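Local coordinates for dihydrodipicolinate synthase family protein (Sinorhizobium meliloti, PDB 4DNH) that is of unknown function but forms a TIM barrel, consistent with a lyase or aldolase-like enzyme related to dihydrodipicolinate synthases, at residues Met89-Trp93 against Pro94-Glu98; Leu276-Phe279 against Asp280-Ala283; Glu98-Arg101 against Arg102-Glu106. One frame throughout, in Å; residues are numbered along the deposited sequence.

Contact 1: Met89-Trp93 against Pro94-Glu98; sequences MGLGW and PEARE
G92 and A96, then W93 and R97, are tied by successive i to i+4 backbone bonds, the start of helix 93-108, with A96 N 2.9 Å from G92 O and R97 N 2.7 Å from W93 O. The second bond is nearly straight, 175° at the hydrogen. G92 is the N-cap, where the loop after barrel strand 77-80 becomes the helix that follows it in this TIM-barrel fold. P94 costs the helix no bond, because a backbone N-H in the first turn has no helical carbonyl ahead of it to meet.

The main side-chain event is a CH-pi contact one turn along. W93 places CG anti to its backbone N (chi1 168°), which lays the indole over the helix flank used by R97, and R97 CB comes over one face, 3.7 Å from the centroid of the six-membered ring. The extended arginine carries on across the rim, its CG 3.9 Å from W93 CZ2. CB and CG do the packing, and the guanidinium plane beyond them is turned 47° from the indole. W93 also meets the ring of H123 and reaches Q142 and A145 of helix 132-148, which places the indole between neighbouring barrel helices.

Another cluster forms on the loop side. L91 forks over the first turn and also touches I343, while E95, bent at chi2, curls back beside G92, its OE1 3.4 Å from G92 CA. The two leucine methyls divide the work: CD1 lies 3.7 Å from E95 CB, and CD2 packs 3.9 Å from A96 CB.

Contact 2: Leu276-Phe279 against Asp280-Ala283; sequences LGIF and DAIA
I278 and I282 face each other across the single turn of helix 278-281, which follows the last barrel strand, 273-276. G277 lies just past that strand's C-terminal end, where TIM barrels usually carry their active sites. In the backbone, I282 N meets I278 O at 2.9 Å, almost in line with the carbonyl, whereas D280 N to G277 O, at 3.3 Å, is weak; I282 then leaves helical geometry. I282 CG1, turned between N and carbonyl carbon, lies against the same I278 O, 3.3 Å away.

The apolar contacts centre on I278 and I282. I278 holds CG1 anti to its backbone N (chi1 -176°), which brings it 3.9 Å from I282 CD1, and I282 CG1 lies beside the F279 ring. L276 CD1 covers the centre of one face of that ring. Replacing I282 with an alanine would probably open a gap beside I278 and F279, and towards Y260, T308 and L311, leaving the phenyl ring less confined.

I278 N bonds to D257 OD1, and G277 N to a glycerol, probably from the crystallisation liquor, that may mark a pocket. The buried D280 carboxylate is satisfied by H42, OD2 to ND1, amid apolar packing.

Contact 3: Glu98-Arg101 against Arg102-Glu106; sequences ELIR and RSLAE
E98 and R102 form the heart of a salt-bridge network on helix 93-108, one turn apart. R102 NE bonds to E98 OE2 at 2.9 Å, and R102 NH2 adds a weak bond to the same oxygen at 3.2 Å. NE comes from above the carboxylate, 58° out of its plane, and the two flat groups stand 79° apart, so this is no coplanar two-oxygen pairing. R101 NH1 closes on E98 OE2 as well, at 2.9 Å, and has a weak bond to OE1; the two guanidinium groups gather round one carboxylate.

Bends in the chains bring the charges together. R102 turns at chi2 (-96°), folding its guanidinium back along the helix towards E98, and its CG rests only 3.0 Å from E98 O. Beneath lie four regular i to i+4 backbone bonds, the straightest from R102 N to E98 O.

Further out, W61 of helix 61-73 makes a cation-pi contact with R102. The inward side is largely apolar: I100 CG2 runs beside L104 CD1, 3.7 Å away, and both side chains touch C117 of strand 115-119, within the beta-alpha-beta unit of this TIM barrel. The polar exception is S103 OG, hydrogen-bonded to E80 of strand 77-80.

One carboxylate facing two guanidinium groups is likely to leave the cluster with net positive charge, which the indole of W61 would help to stabilise.

Local i to i+4 contacts can be compared within one barrel. Contacts 1 and 3 read along the same helix, 93-108, on the outside of the barrel, their centres 12 Å apart and E98 common to both: the first begins the helix, the second continues it between strands 77-80 and 115-119. Contact 2 stands apart, its centre about 21 Å from that of contact 1 and 20 Å from that of contact 3, and lies about 7 Å from the chain's centre, against 15 and 17 Å for contacts 1 and 3. Its G277 meets the bound glycerol, which may mark a pocket, bordered by contact 2, at the C-terminal end of the barrel strands.

Contact 1: Met89-Trp93 against Pro94-Glu98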
HETATM    1  N   MSE A  89      -5.045   5.507  10.716  1.00 53.22           N
HETATM    2  CA  MSE A  89      -4.073   6.554  11.038  1.00 54.19           C
HETATM    3  C   MSE A  89      -4.444   7.825  10.282  1.00 52.72           C
HETATM    4  O   MSE A  89      -3.620   8.427   9.567  1.00 53.90           O
HETATM    5  CB  MSE A  89      -2.671   6.022  10.705  1.00 58.63           C
HETATM    6  CG  MSE A  89      -1.588   6.656  11.594  1.00 74.61           C
HETATM    7 SE   MSE A  89       0.241   6.257  10.929  1.00 94.03          SE
HETATM    8  CE  MSE A  89       0.922   8.051  10.472  1.00 83.62           C
ATOM      9  N   GLY A  90      -5.699   8.242  10.436  1.00 47.56           N
ATOM     10  CA  GLY A  90      -6.234   9.396   9.718  1.00 43.81           C
ATOM     11  C   GLY A  90      -7.535   9.146   8.958  1.00 42.39           C
ATOM     12  O   GLY A  90      -8.384  10.040   8.850  1.00 43.17           O
ATOM     13  N   LEU A  91      -7.694   7.946   8.409  1.00 39.40           N
ATOM     14  CA  LEU A  91      -8.888   7.620   7.645  1.00 37.48           C
ATOM     15  C   LEU A  91      -9.804   6.733   8.469  1.00 37.98           C
ATOM     16  O   LEU A  91      -9.556   5.551   8.605  1.00 41.02           O
ATOM     17  CB  LEU A  91      -8.509   6.943   6.325  1.00 37.48           C
ATOM     18  CG  LEU A  91      -9.675   6.761   5.342  1.00 38.19           C
ATOM     19  CD1 LEU A  91      -9.954   8.065   4.631  1.00 39.52           C
ATOM     20  CD2 LEU A  91      -9.419   5.667   4.321  1.00 36.85           C
ATOM     21  N   GLY A  92     -10.853   7.304   9.047  1.00 38.92           N
ATOM     22  CA  GLY A  92     -11.781   6.507   9.846  1.00 40.66           C
ATOM     23  C   GLY A  92     -12.561   5.513   8.991  1.00 46.35           C
ATOM     24  O   GLY A  92     -12.508   5.544   7.745  1.00 46.92           O
ATOM     25  N   TRP A  93     -13.290   4.628   9.660  1.00 47.43           N
ATOM     26  CA  TRP A  93     -14.151   3.678   8.981  1.00 45.55           C
ATOM     27  C   TRP A  93     -15.202   4.346   8.114  1.00 45.24           C
ATOM     28  O   TRP A  93     -15.367   3.959   6.970  1.00 43.39           O
ATOM     29  CB  TRP A  93     -14.753   2.700   9.983  1.00 45.44           C
ATOM     30  CG  TRP A  93     -15.872   1.841   9.436  1.00 47.58           C
ATOM     31  CD1 TRP A  93     -17.132   1.660   9.983  1.00 48.77           C
ATOM     32  CD2 TRP A  93     -15.864   1.005   8.218  1.00 46.83           C
ATOM     33  NE1 TRP A  93     -17.883   0.811   9.217  1.00 48.53           N
ATOM     34  CE2 TRP A  93     -17.190   0.384   8.146  1.00 47.30           C
ATOM     35  CE3 TRP A  93     -14.934   0.734   7.214  1.00 45.62           C
ATOM     36  CZ2 TRP A  93     -17.549  -0.475   7.112  1.00 46.64           C
ATOM     37  CZ3 TRP A  93     -15.309  -0.125   6.173  1.00 45.48           C
ATOM     38  CH2 TRP A  93     -16.588  -0.717   6.128  1.00 46.66           C
ATOM     39  N   PRO A  94     -15.911   5.376   8.626  1.00 48.03           N
ATOM     40  CA  PRO A  94     -16.935   6.010   7.766  1.00 47.02           C
ATOM     41  C   PRO A  94     -16.412   6.482   6.400  1.00 46.82           C
ATOM     42  O   PRO A  94     -17.036   6.229   5.363  1.00 47.36           O
ATOM     43  CB  PRO A  94     -17.401   7.205   8.613  1.00 44.31           C
ATOM     44  CG  PRO A  94     -17.234   6.723  10.017  1.00 45.11           C
ATOM     45  CD  PRO A  94     -15.944   5.936   9.997  1.00 46.82           C
ATOM     46  N   GLU A  95     -15.270   7.154   6.415  1.00 46.90           N
ATOM     47  CA  GLU A  95     -14.626   7.627   5.203  1.00 46.05           C
ATOM     48  C   GLU A  95     -14.059   6.473   4.367  1.00 44.42           C
ATOM     49  O   GLU A  95     -14.058   6.543   3.147  1.00 43.73           O
ATOM     50  CB  GLU A  95     -13.509   8.596   5.559  1.00 46.16           C
ATOM     51  CG  GLU A  95     -13.990   9.888   6.195  1.00 49.24           C
ATOM     52  CD  GLU A  95     -14.340   9.753   7.674  1.00 53.94           C
ATOM     53  OE1 GLU A  95     -13.681   8.981   8.419  1.00 50.26           O
ATOM     54  OE2 GLU A  95     -15.290  10.446   8.093  1.00 61.61           O
ATOM     55  N   ALA A  96     -13.587   5.423   5.039  1.00 43.60           N
ATOM     56  CA  ALA A  96     -13.088   4.219   4.381  1.00 40.25           C
ATOM     57  C   ALA A  96     -14.212   3.473   3.647  1.00 40.36           C
ATOM     58  O   ALA A  96     -14.040   3.059   2.503  1.00 39.02           O
ATOM     59  CB  ALA A  96     -12.388   3.304   5.379  1.00 36.97           C
ATOM     60  N   ARG A  97     -15.347   3.309   4.323  1.00 40.93           N
ATOM     61  CA  ARG A  97     -16.555   2.725   3.748  1.00 40.42           C
ATOM     62  C   ARG A  97     -17.016   3.537   2.521  1.00 41.22           C
ATOM     63  O   ARG A  97     -17.348   2.974   1.476  1.00 41.67           O
ATOM     64  CB  ARG A  97     -17.648   2.682   4.815  1.00 40.90           C
ATOM     65  CG  ARG A  97     -18.910   1.945   4.407  1.00 43.31           C
ATOM     66  CD  ARG A  97     -20.085   2.311   5.296  1.00 47.42           C
ATOM     67  NE  ARG A  97     -21.276   1.553   4.915  1.00 55.96           N
ATOM     68  CZ  ARG A  97     -21.979   0.768   5.733  1.00 61.90           C
ATOM     69  NH1 ARG A  97     -21.636   0.641   7.014  1.00 63.07           N
ATOM     70  NH2 ARG A  97     -23.037   0.115   5.267  1.00 62.38           N
ATOM     71  N   GLU A  98     -16.990   4.860   2.627  1.00 41.33           N
ATOM     72  CA  GLU A  98     -17.408   5.698   1.512  1.00 43.21           C
ATOM     73  C   GLU A  98     -16.444   5.563   0.337  1.00 42.38           C
ATOM     74  O   GLU A  98     -16.868   5.491  -0.808  1.00 41.97           O
ATOM     75  CB  GLU A  98     -17.585   7.147   1.963  1.00 47.60           C
ATOM     76  CG  GLU A  98     -18.019   8.134   0.893  1.00 55.49           C
ATOM     77  CD  GLU A  98     -19.444   7.936   0.387  1.00 65.95           C
ATOM     78  OE1 GLU A  98     -20.061   6.865   0.632  1.00 64.46           O
ATOM     79  OE2 GLU A  98     -19.948   8.872  -0.282  1.00 70.88           O
TER

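Contact 2: Leu276-Phe279 against Asp280-Ala283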
ATOM      1  N   LEU A 276       1.326  -3.624  -3.049  1.00 43.27           N
ATOM      2  CA  LEU A 276       2.367  -2.720  -2.588  1.00 41.71           C
ATOM      3  C   LEU A 276       1.937  -1.264  -2.612  1.00 41.04           C
ATOM      4  O   LEU A 276       1.362  -0.789  -3.599  1.00 39.70           O
ATOM      5  CB  LEU A 276       3.597  -2.872  -3.489  1.00 41.43           C
ATOM      6  CG  LEU A 276       4.413  -4.153  -3.349  1.00 41.19           C
ATOM      7  CD1 LEU A 276       5.272  -4.358  -4.589  1.00 41.29           C
ATOM      8  CD2 LEU A 276       5.273  -4.101  -2.100  1.00 40.71           C
ATOM      9  N   GLY A 277       2.251  -0.546  -1.535  1.00 41.09           N
ATOM     10  CA  GLY A 277       2.131   0.911  -1.519  1.00 38.28           C
ATOM     11  C   GLY A 277       3.131   1.572  -2.463  1.00 38.87           C
ATOM     12  O   GLY A 277       2.854   2.640  -2.990  1.00 39.78           O
ATOM     13  N   ILE A 278       4.288   0.944  -2.698  1.00 38.01           N
ATOM     14  CA  ILE A 278       5.261   1.526  -3.629  1.00 38.82           C
ATOM     15  C   ILE A 278       4.744   1.520  -5.082  1.00 41.52           C
ATOM     16  O   ILE A 278       5.078   2.403  -5.869  1.00 46.24           O
ATOM     17  CB  ILE A 278       6.694   0.913  -3.492  1.00 38.92           C
ATOM     18  CG1 ILE A 278       7.706   1.609  -4.420  1.00 38.30           C
ATOM     19  CG2 ILE A 278       6.702  -0.584  -3.778  1.00 41.74           C
ATOM     20  CD1 ILE A 278       8.018   3.042  -4.057  1.00 38.87           C
ATOM     21  N   PHE A 279       3.914   0.541  -5.428  1.00 39.91           N
ATOM     22  CA  PHE A 279       3.364   0.461  -6.779  1.00 39.40           C
ATOM     23  C   PHE A 279       2.439   1.620  -7.117  1.00 42.20           C
ATOM     24  O   PHE A 279       2.232   1.942  -8.282  1.00 43.34           O
ATOM     25  CB  PHE A 279       2.692  -0.884  -7.003  1.00 38.09           C
ATOM     26  CG  PHE A 279       3.649  -1.955  -7.437  1.00 38.78           C
ATOM     27  CD1 PHE A 279       5.023  -1.722  -7.416  1.00 38.33           C
ATOM     28  CD2 PHE A 279       3.186  -3.191  -7.833  1.00 39.68           C
ATOM     29  CE1 PHE A 279       5.909  -2.690  -7.810  1.00 40.72           C
ATOM     30  CE2 PHE A 279       4.068  -4.173  -8.229  1.00 41.90           C
ATOM     31  CZ  PHE A 279       5.436  -3.924  -8.221  1.00 43.04           C
ATOM     32  N   ASP A 280       1.897   2.244  -6.082  1.00 42.45           N
ATOM     33  CA  ASP A 280       1.180   3.484  -6.221  1.00 44.13           C
ATOM     34  C   ASP A 280       2.164   4.563  -6.738  1.00 45.00           C
ATOM     35  O   ASP A 280       1.974   5.108  -7.839  1.00 45.80           O
ATOM     36  CB  ASP A 280       0.552   3.842  -4.863  1.00 44.05           C
ATOM     37  CG  ASP A 280       0.079   5.290  -4.777  1.00 43.75           C
ATOM     38  OD1 ASP A 280       0.686   6.190  -5.412  1.00 41.58           O
ATOM     39  OD2 ASP A 280      -0.900   5.529  -4.042  1.00 43.27           O
ATOM     40  N   ALA A 281       3.221   4.833  -5.966  1.00 40.95           N
ATOM     41  CA  ALA A 281       4.198   5.882  -6.293  1.00 39.62           C
ATOM     42  C   ALA A 281       4.997   5.684  -7.594  1.00 39.79           C
ATOM     43  O   ALA A 281       5.404   6.670  -8.231  1.00 41.21           O
ATOM     44  CB  ALA A 281       5.143   6.100  -5.122  1.00 40.22           C
ATOM     45  N   ILE A 282       5.227   4.434  -7.992  1.00 38.59           N
ATOM     46  CA  ILE A 282       5.960   4.163  -9.239  1.00 40.54           C
ATOM     47  C   ILE A 282       5.110   3.410 -10.277  1.00 41.86           C
ATOM     48  O   ILE A 282       5.644   2.701 -11.157  1.00 42.72           O
ATOM     49  CB  ILE A 282       7.283   3.396  -8.973  1.00 41.30           C
ATOM     50  CG1 ILE A 282       6.989   1.980  -8.467  1.00 41.39           C
ATOM     51  CG2 ILE A 282       8.181   4.169  -8.008  1.00 38.51           C
ATOM     52  CD1 ILE A 282       8.222   1.137  -8.223  1.00 41.66           C
ATOM     53  N   ALA A 283       3.791   3.583 -10.175  1.00 40.47           N
ATOM     54  CA  ALA A 283       2.823   2.914 -11.048  1.00 39.83           C
ATOM     55  C   ALA A 283       3.293   2.684 -12.488  1.00 40.99           C
ATOM     56  O   ALA A 283       3.298   1.528 -12.940  1.00 42.45           O
ATOM     57  CB  ALA A 283       1.464   3.619 -11.014  1.00 37.27           C
TER

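Contact 3: Glu98-Arg101 against Arg102-Glu106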
ATOM      1  N   GLU A  98     -16.990   4.860   2.627  1.00 41.33           N
ATOM      2  CA  GLU A  98     -17.408   5.698   1.512  1.00 43.21           C
ATOM      3  C   GLU A  98     -16.444   5.563   0.337  1.00 42.38           C
ATOM      4  O   GLU A  98     -16.868   5.491  -0.808  1.00 41.97           O
ATOM      5  CB  GLU A  98     -17.585   7.147   1.963  1.00 47.60           C
ATOM      6  CG  GLU A  98     -18.019   8.134   0.893  1.00 55.49           C
ATOM      7  CD  GLU A  98     -19.444   7.936   0.387  1.00 65.95           C
ATOM      8  OE1 GLU A  98     -20.061   6.865   0.632  1.00 64.46           O
ATOM      9  OE2 GLU A  98     -19.948   8.872  -0.282  1.00 70.88           O
ATOM     10  N   LEU A  99     -15.150   5.468   0.623  1.00 42.54           N
ATOM     11  CA  LEU A  99     -14.152   5.348  -0.441  1.00 40.97           C
ATOM     12  C   LEU A  99     -14.316   4.012  -1.154  1.00 41.16           C
ATOM     13  O   LEU A  99     -14.287   3.933  -2.384  1.00 43.13           O
ATOM     14  CB  LEU A  99     -12.756   5.501   0.133  1.00 39.44           C
ATOM     15  CG  LEU A  99     -11.541   5.354  -0.772  1.00 40.71           C
ATOM     16  CD1 LEU A  99     -11.658   6.188  -2.042  1.00 41.80           C
ATOM     17  CD2 LEU A  99     -10.306   5.750   0.030  1.00 39.43           C
ATOM     18  N   ILE A 100     -14.537   2.972  -0.368  1.00 39.73           N
ATOM     19  CA  ILE A 100     -14.834   1.658  -0.895  1.00 41.38           C
ATOM     20  C   ILE A 100     -16.073   1.688  -1.801  1.00 42.43           C
ATOM     21  O   ILE A 100     -16.028   1.208  -2.918  1.00 42.58           O
ATOM     22  CB  ILE A 100     -14.942   0.616   0.241  1.00 40.92           C
ATOM     23  CG1 ILE A 100     -13.546   0.383   0.850  1.00 39.20           C
ATOM     24  CG2 ILE A 100     -15.562  -0.679  -0.277  1.00 41.48           C
ATOM     25  CD1 ILE A 100     -13.505  -0.531   2.060  1.00 38.68           C
ATOM     26  N   ARG A 101     -17.153   2.294  -1.323  1.00 44.71           N
ATOM     27  CA  ARG A 101     -18.393   2.444  -2.097  1.00 44.98           C
ATOM     28  C   ARG A 101     -18.194   3.174  -3.441  1.00 42.99           C
ATOM     29  O   ARG A 101     -18.598   2.662  -4.484  1.00 41.32           O
ATOM     30  CB  ARG A 101     -19.454   3.139  -1.241  1.00 45.43           C
ATOM     31  CG  ARG A 101     -20.815   3.278  -1.894  1.00 46.83           C
ATOM     32  CD  ARG A 101     -21.612   4.388  -1.229  1.00 51.64           C
ATOM     33  NE  ARG A 101     -22.433   5.068  -2.226  1.00 62.17           N
ATOM     34  CZ  ARG A 101     -22.267   6.322  -2.646  1.00 62.75           C
ATOM     35  NH1 ARG A 101     -21.319   7.098  -2.138  1.00 59.82           N
ATOM     36  NH2 ARG A 101     -23.080   6.808  -3.570  1.00 64.70           N
ATOM     37  N   ARG A 102     -17.570   4.351  -3.420  1.00 43.08           N
ATOM     38  CA  ARG A 102     -17.269   5.087  -4.663  1.00 43.06           C
ATOM     39  C   ARG A 102     -16.370   4.294  -5.620  1.00 44.57           C
ATOM     40  O   ARG A 102     -16.677   4.192  -6.807  1.00 46.89           O
ATOM     41  CB  ARG A 102     -16.594   6.421  -4.378  1.00 42.57           C
ATOM     42  CG  ARG A 102     -17.198   7.191  -3.236  1.00 47.37           C
ATOM     43  CD  ARG A 102     -18.185   8.199  -3.729  1.00 53.93           C
ATOM     44  NE  ARG A 102     -18.426   9.222  -2.717  1.00 57.02           N
ATOM     45  CZ  ARG A 102     -18.565  10.514  -2.989  1.00 52.68           C
ATOM     46  NH1 ARG A 102     -18.454  10.951  -4.245  1.00 46.60           N
ATOM     47  NH2 ARG A 102     -18.800  11.367  -2.000  1.00 53.50           N
ATOM     48  N   SER A 103     -15.267   3.740  -5.108  1.00 42.46           N
ATOM     49  CA  SER A 103     -14.331   2.972  -5.943  1.00 42.96           C
ATOM     50  C   SER A 103     -14.946   1.736  -6.618  1.00 44.61           C
ATOM     51  O   SER A 103     -14.713   1.502  -7.807  1.00 45.79           O
ATOM     52  CB  SER A 103     -13.088   2.581  -5.159  1.00 42.68           C
ATOM     53  OG  SER A 103     -12.213   3.684  -5.072  1.00 43.61           O
ATOM     54  N   LEU A 104     -15.734   0.965  -5.868  1.00 43.70           N
ATOM     55  CA  LEU A 104     -16.470  -0.157  -6.449  1.00 46.16           C
ATOM     56  C   LEU A 104     -17.349   0.320  -7.593  1.00 48.93           C
ATOM     57  O   LEU A 104     -17.357  -0.292  -8.666  1.00 50.44           O
ATOM     58  CB  LEU A 104     -17.263  -0.936  -5.384  1.00 45.14           C
ATOM     59  CG  LEU A 104     -16.339  -1.731  -4.430  1.00 43.64           C
ATOM     60  CD1 LEU A 104     -17.082  -2.267  -3.221  1.00 42.76           C
ATOM     61  CD2 LEU A 104     -15.607  -2.865  -5.148  1.00 42.84           C
ATOM     62  N   ALA A 105     -18.042   1.442  -7.384  1.00 48.09           N
ATOM     63  CA  ALA A 105     -18.911   2.006  -8.417  1.00 45.20           C
ATOM     64  C   ALA A 105     -18.104   2.443  -9.628  1.00 44.10           C
ATOM     65  O   ALA A 105     -18.545   2.242 -10.747  1.00 44.24           O
ATOM     66  CB  ALA A 105     -19.748   3.153  -7.876  1.00 43.04           C
ATOM     67  N   GLU A 106     -16.917   3.014  -9.419  1.00 43.57           N
ATOM     68  CA  GLU A 106     -16.066   3.372 -10.562  1.00 43.69           C
ATOM     69  C   GLU A 106     -15.660   2.113 -11.311  1.00 42.25           C
ATOM     70  O   GLU A 106     -15.766   2.068 -12.535  1.00 43.81           O
ATOM     71  CB  GLU A 106     -14.811   4.154 -10.147  1.00 43.91           C
ATOM     72  CG  GLU A 106     -15.040   5.593  -9.714  1.00 46.43           C
ATOM     73  CD  GLU A 106     -15.768   6.440 -10.739  1.00 51.63           C
ATOM     74  OE1 GLU A 106     -15.421   6.389 -11.937  1.00 54.70           O
ATOM     75  OE2 GLU A 106     -16.695   7.164 -10.338  1.00 53.10           O
TER